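Local structure of YflH protein (Bacillus subtilis, 3D0W) at residues K33-K37 / L100-Q104; Y63-H67 / L78-W82. The protein is of unknown function but belongs to the DUF3243 family, is all-helical and assembles as two chains. One frame throughout, in Å; residues are numbered along the deposited sequence.

Contact 1 of 2, residues K33-K37 / L100-Q104; sequences KGYLK and LVDKQ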
loop_
_atom_site.group_PDB
_atom_site.type_symbol
_atom_site.label_atom_id
_atom_site.label_comp_id
_atom_site.label_asym_id
_atom_site.label_seq_id
_atom_site.Cartn_x
_atom_site.Cartn_y
_atom_site.Cartn_z
ATOM N N LYS A 33 -4.013 -9.602 6.288
ATOM C CA LYS A 33 -5.257 -9.660 5.535
ATOM C C LYS A 33 -6.394 -10.148 6.442
ATOM O O LYS A 33 -7.505 -9.611 6.405
ATOM C CB LYS A 33 -5.068 -10.598 4.341
ATOM C CG LYS A 33 -6.236 -10.702 3.395
ATOM C CD LYS A 33 -5.891 -11.654 2.260
ATOM C CE LYS A 33 -7.126 -12.072 1.483
ATOM N NZ LYS A 33 -6.770 -12.948 0.333
ATOM N N GLY A 34 -6.110 -11.152 7.269
ATOM C CA GLY A 34 -7.125 -11.672 8.172
ATOM C C GLY A 34 -7.570 -10.661 9.217
ATOM O O GLY A 34 -8.724 -10.664 9.649
ATOM N N TYR A 35 -6.646 -9.799 9.635
ATOM C CA TYR A 35 -6.948 -8.768 10.621
ATOM C C TYR A 35 -7.891 -7.727 10.003
ATOM O O TYR A 35 -8.807 -7.236 10.665
ATOM C CB TYR A 35 -5.644 -8.108 11.093
ATOM C CG TYR A 35 -5.829 -6.955 12.053
ATOM C CD1 TYR A 35 -6.471 -7.135 13.278
ATOM C CD2 TYR A 35 -5.369 -5.675 11.732
ATOM C CE1 TYR A 35 -6.652 -6.073 14.160
ATOM C CE2 TYR A 35 -5.545 -4.607 12.603
ATOM C CZ TYR A 35 -6.189 -4.811 13.818
ATOM O OH TYR A 35 -6.380 -3.754 14.685
ATOM N N LEU A 36 -7.670 -7.395 8.734
ATOM C CA LEU A 36 -8.526 -6.427 8.055
ATOM C C LEU A 36 -9.906 -7.043 7.883
ATOM O O LEU A 36 -10.927 -6.395 8.112
ATOM C CB LEU A 36 -7.948 -6.055 6.683
ATOM C CG LEU A 36 -6.591 -5.331 6.683
ATOM C CD1 LEU A 36 -6.232 -4.898 5.266
ATOM C CD2 LEU A 36 -6.650 -4.131 7.593
ATOM N N LYS A 37 -9.928 -8.303 7.471
ATOM C CA LYS A 37 -11.185 -9.005 7.291
ATOM C C LYS A 37 -11.936 -9.022 8.631
ATOM O O LYS A 37 -13.164 -8.962 8.655
ATOM C CB LYS A 37 -10.920 -10.427 6.784
ATOM C CG LYS A 37 -12.156 -11.131 6.245
ATOM C CD LYS A 37 -11.797 -12.395 5.474
ATOM C CE LYS A 37 -10.982 -12.076 4.225
ATOM N NZ LYS A 37 -10.690 -13.292 3.418
ATOM N N LEU A 100 -8.415 -6.074 -2.035
ATOM C CA LEU A 100 -7.296 -6.893 -1.594
ATOM C C LEU A 100 -7.768 -7.873 -0.519
ATOM O O LEU A 100 -7.430 -9.059 -0.555
ATOM C CB LEU A 100 -6.162 -6.003 -1.073
ATOM C CG LEU A 100 -4.961 -6.626 -0.358
ATOM C CD1 LEU A 100 -3.774 -5.694 -0.471
ATOM C CD2 LEU A 100 -5.296 -6.897 1.113
ATOM N N VAL A 101 -8.568 -7.386 0.421
ATOM C CA VAL A 101 -9.079 -8.250 1.479
ATOM C C VAL A 101 -9.941 -9.387 0.912
ATOM O O VAL A 101 -9.796 -10.545 1.316
ATOM C CB VAL A 101 -9.897 -7.441 2.507
ATOM C CG1 VAL A 101 -10.668 -8.380 3.428
ATOM C CG2 VAL A 101 -8.956 -6.568 3.325
ATOM N N ASP A 102 -10.815 -9.058 -0.037
ATOM C CA ASP A 102 -11.696 -10.046 -0.659
ATOM C C ASP A 102 -11.068 -10.809 -1.828
ATOM O O ASP A 102 -11.778 -11.322 -2.694
ATOM C CB ASP A 102 -12.977 -9.364 -1.141
ATOM C CG ASP A 102 -13.894 -8.983 -0.002
ATOM O OD1 ASP A 102 -14.376 -9.896 0.703
ATOM O OD2 ASP A 102 -14.137 -7.777 0.193
ATOM N N LYS A 103 -9.744 -10.893 -1.852
ATOM C CA LYS A 103 -9.049 -11.587 -2.929
ATOM C C LYS A 103 -9.031 -13.100 -2.720
ATOM O O LYS A 103 -9.035 -13.577 -1.587
ATOM C CB LYS A 103 -7.614 -11.063 -3.034
ATOM C CG LYS A 103 -6.781 -11.648 -4.164
ATOM C CD LYS A 103 -5.351 -11.119 -4.069
ATOM C CE LYS A 103 -4.441 -11.688 -5.143
ATOM N NZ LYS A 103 -4.803 -11.196 -6.495
ATOM N N GLN A 104 -9.003 -13.831 -3.832
ATOM C CA GLN A 104 -8.976 -15.296 -3.864
ATOM C C GLN A 104 -9.900 -15.984 -2.864
ATOM O O GLN A 104 -10.940 -16.510 -3.310
ATOM C CB GLN A 104 -7.541 -15.806 -3.673
ATOM C CG GLN A 104 -6.921 -15.493 -2.316
ATOM C CD GLN A 104 -5.492 -15.987 -2.200
ATOM O OE1 GLN A 104 -5.227 -17.191 -2.283
ATOM N NE2 GLN A 104 -4.558 -15.059 -2.009
ATOM O OXT GLN A 104 -9.589 -15.991 -1.654
#

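Contact 2 of 2, residues Y63-H67 / L78-W82; sequences YLAKH and LQELW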
loop_
_atom_site.group_PDB
_atom_site.type_symbol
_atom_site.label_atom_id
_atom_site.label_comp_id
_atom_site.label_asym_id
_atom_site.label_seq_id
_atom_site.Cartn_x
_atom_site.Cartn_y
_atom_site.Cartn_z
ATOM N N TYR A 63 -10.700 2.590 10.201
ATOM C CA TYR A 63 -9.584 1.845 10.784
ATOM C C TYR A 63 -8.270 2.611 10.595
ATOM O O TYR A 63 -7.524 2.845 11.555
ATOM C CB TYR A 63 -9.489 0.460 10.131
ATOM C CG TYR A 63 -8.114 -0.179 10.193
ATOM C CD1 TYR A 63 -7.521 -0.513 11.415
ATOM C CD2 TYR A 63 -7.403 -0.440 9.027
ATOM C CE1 TYR A 63 -6.250 -1.091 11.467
ATOM C CE2 TYR A 63 -6.140 -1.015 9.064
ATOM C CZ TYR A 63 -5.568 -1.339 10.284
ATOM O OH TYR A 63 -4.316 -1.905 10.303
ATOM N N LEU A 64 -7.987 3.004 9.356
ATOM C CA LEU A 64 -6.768 3.746 9.081
ATOM C C LEU A 64 -6.793 5.103 9.783
ATOM O O LEU A 64 -5.752 5.612 10.188
ATOM C CB LEU A 64 -6.581 3.896 7.562
ATOM C CG LEU A 64 -6.293 2.554 6.861
ATOM C CD1 LEU A 64 -6.310 2.714 5.346
ATOM C CD2 LEU A 64 -4.938 2.022 7.327
ATOM N N ALA A 65 -7.983 5.675 9.953
ATOM C CA ALA A 65 -8.107 6.975 10.611
ATOM C C ALA A 65 -7.719 6.915 12.092
ATOM O O ALA A 65 -7.472 7.945 12.712
ATOM C CB ALA A 65 -9.531 7.511 10.459
ATOM N N LYS A 66 -7.660 5.709 12.649
ATOM C CA LYS A 66 -7.298 5.526 14.054
ATOM C C LYS A 66 -5.812 5.761 14.295
ATOM O O LYS A 66 -5.396 6.069 15.416
ATOM C CB LYS A 66 -7.652 4.115 14.516
ATOM C CG LYS A 66 -9.136 3.852 14.646
ATOM C CD LYS A 66 -9.390 2.395 15.031
ATOM C CE LYS A 66 -10.850 2.158 15.375
ATOM N NZ LYS A 66 -11.755 2.639 14.296
ATOM N N HIS A 67 -5.017 5.614 13.239
ATOM C CA HIS A 67 -3.576 5.789 13.335
ATOM C C HIS A 67 -2.975 4.833 14.367
ATOM O O HIS A 67 -2.166 5.226 15.199
ATOM C CB HIS A 67 -3.237 7.240 13.693
ATOM C CG HIS A 67 -3.655 8.230 12.648
ATOM N ND1 HIS A 67 -3.153 8.212 11.364
ATOM C CD2 HIS A 67 -4.547 9.248 12.687
ATOM C CE1 HIS A 67 -3.716 9.177 10.658
ATOM N NE2 HIS A 67 -4.568 9.819 11.437
ATOM N N LEU A 78 0.822 1.216 4.799
ATOM C CA LEU A 78 -0.528 1.762 4.749
ATOM C C LEU A 78 -0.657 3.097 5.454
ATOM O O LEU A 78 -1.270 4.027 4.921
ATOM C CB LEU A 78 -1.548 0.800 5.359
ATOM C CG LEU A 78 -2.158 -0.246 4.437
ATOM C CD1 LEU A 78 -3.223 -1.030 5.209
ATOM C CD2 LEU A 78 -2.782 0.455 3.209
ATOM N N GLN A 79 -0.098 3.193 6.654
ATOM C CA GLN A 79 -0.190 4.440 7.407
ATOM C C GLN A 79 0.575 5.572 6.729
ATOM O O GLN A 79 0.125 6.713 6.739
ATOM C CB GLN A 79 0.325 4.256 8.837
ATOM C CG GLN A 79 -0.606 3.451 9.739
ATOM C CD GLN A 79 -2.008 4.049 9.858
ATOM O OE1 GLN A 79 -2.183 5.270 9.919
ATOM N NE2 GLN A 79 -3.012 3.182 9.911
ATOM N N GLU A 80 1.731 5.259 6.157
ATOM C CA GLU A 80 2.531 6.269 5.467
ATOM C C GLU A 80 1.796 6.760 4.210
ATOM O O GLU A 80 1.828 7.946 3.890
ATOM C CB GLU A 80 3.899 5.706 5.093
ATOM C CG GLU A 80 4.872 5.578 6.258
ATOM C CD GLU A 80 5.186 6.913 6.917
ATOM O OE1 GLU A 80 5.387 7.915 6.196
ATOM O OE2 GLU A 80 5.243 6.960 8.160
ATOM N N LEU A 81 1.133 5.846 3.506
ATOM C CA LEU A 81 0.367 6.212 2.315
ATOM C C LEU A 81 -0.799 7.096 2.732
ATOM O O LEU A 81 -1.084 8.106 2.099
ATOM C CB LEU A 81 -0.174 4.956 1.606
ATOM C CG LEU A 81 0.833 4.165 0.761
ATOM C CD1 LEU A 81 0.234 2.815 0.315
ATOM C CD2 LEU A 81 1.210 5.000 -0.461
ATOM N N TRP A 82 -1.466 6.713 3.817
ATOM C CA TRP A 82 -2.615 7.448 4.319
ATOM C C TRP A 82 -2.228 8.870 4.713
ATOM O O TRP A 82 -3.001 9.810 4.517
ATOM C CB TRP A 82 -3.188 6.720 5.546
ATOM C CG TRP A 82 -4.600 7.053 5.885
ATOM C CD1 TRP A 82 -5.040 7.771 6.958
ATOM C CD2 TRP A 82 -5.773 6.621 5.182
ATOM N NE1 TRP A 82 -6.414 7.805 6.971
ATOM C CE2 TRP A 82 -6.889 7.108 5.892
ATOM C CE3 TRP A 82 -5.986 5.870 4.018
ATOM C CZ2 TRP A 82 -8.206 6.864 5.484
ATOM C CZ3 TRP A 82 -7.296 5.629 3.608
ATOM C CH2 TRP A 82 -8.389 6.127 4.341
HETATM O O HOH W 1 -1.427 7.745 8.774
#

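Contact 1 of 2, residues K33-K37 / L100-Q104
Lys33 reaches the flat carbonyl group of Lys103 from above: its ammonium NZ hydrogen-bonds to Lys103 O at 3.0 Å, 49° out of the carbonyl plane and with a C=O...N angle of 120°, off the lone-pair directions. The Gln104 side chain comes in beside the same ammonium, with Gln104 CG 3.7 Å from Lys33 NZ. This is a long-range helix-to-helix contact of an all-helical fold: the middle of helix 23-48 receives the end of helix 87-101 and the tail that follows it. What carries Lys33 that far is a fully stretched chain, with CG anti to the backbone N (chi1 -176°). On the way it runs past the last carbonyls of the helix, Lys33 CE lying 3.1 Å from Val101 O and 3.7 Å from Leu100 O. Leu100 O also accepts the backbone N-H of Lys103, closing the turn in which the chain leaves the helix. Lys37, one helical turn after Lys33, bends at its third torsion and sets its CE 3.5 Å from Val101 O. Two lysines this close to the C-terminal end of helix 87-101 would probably interact favourably with its dipole. The apolar half is Val101, whose two branches divide the work: CG1 lies against the aliphatic part of Lys37, and CG2 against buried Leu36. Leu100 also packs on Leu81 of the second subunit, and Lys103 NZ makes a weak hydrogen bond to Ser83 OG of that subunit. Leu36 CB comes within 3.5 Å of Val101 CG2.

Contact 2 of 2, residues Y63-H67 / L78-W82
Leu64 covers one face of the Trp82 indole with CB and CD1. Its CB stands 3.7 Å from the centroid of the five-membered ring and 16° off the ring normal, a CH-pi contact, while Leu64 CD1 sits over the benzo half, 3.4 Å from Trp82 CE3. The other methyl, Leu64 CD2, turns to the neighbouring helical turn and touches Gln79 NE2 at 3.4 Å and Leu78 CD1 at 4.1 Å. Beside this apolar patch His67 brings its CE1 to the indole edge, near the indole plane, and directs ND1 at Gln79 OE1; that hydrogen bond is weak, 3.4 Å long with an N-H...O angle of 143°, the imidazole and amide planes being steeply inclined to each other. A water in the plane of the imidazole, at its edge, ties the polar side together: it takes a weak bond from His67 ND1 and donates to both Gln79 O and Gln79 OE1, each at 2.8 Å. The bend in the Gln79 chain at chi2 (-58°) brings OE1 round to the water that also binds its own backbone O, and to His67. The segments belong to a helix-loop-helix unit, in which helix 56-65 is followed by helix 73-84 after a short connection. His67, the first residue to leave helical geometry, has positive phi, and its backbone N donates to Leu64 O at 3.1 Å. Further out, Pro70 of the connecting loop rests on Gln79. Lys90 makes a cation-pi contact with the indole, and Leu93 of helix 87-101 packs against Trp82. Leu78 continues inward to Phe32 and Leu97, and reaches Leu77 of the second subunit.

Contact 1 and contact 2 lie on opposite sides of the chain's centre and share no helix: the first ties helix 23-48 to helix 87-101, the second joins helix 56-65 to helix 73-84, nested inside the loop that the first closes. Both are partly buried and both reach the second subunit. Contact 1 brings together residues far apart in sequence and combines lysine chains at a helix end with an apolar part centred on Val101; contact 2 is local, led by leucine on indole, its polar histidine-glutamine-water side lying toward solvent through exposed His67. They meet directly where Leu36 CD2 packs 3.5 Å from Tyr63 CE2.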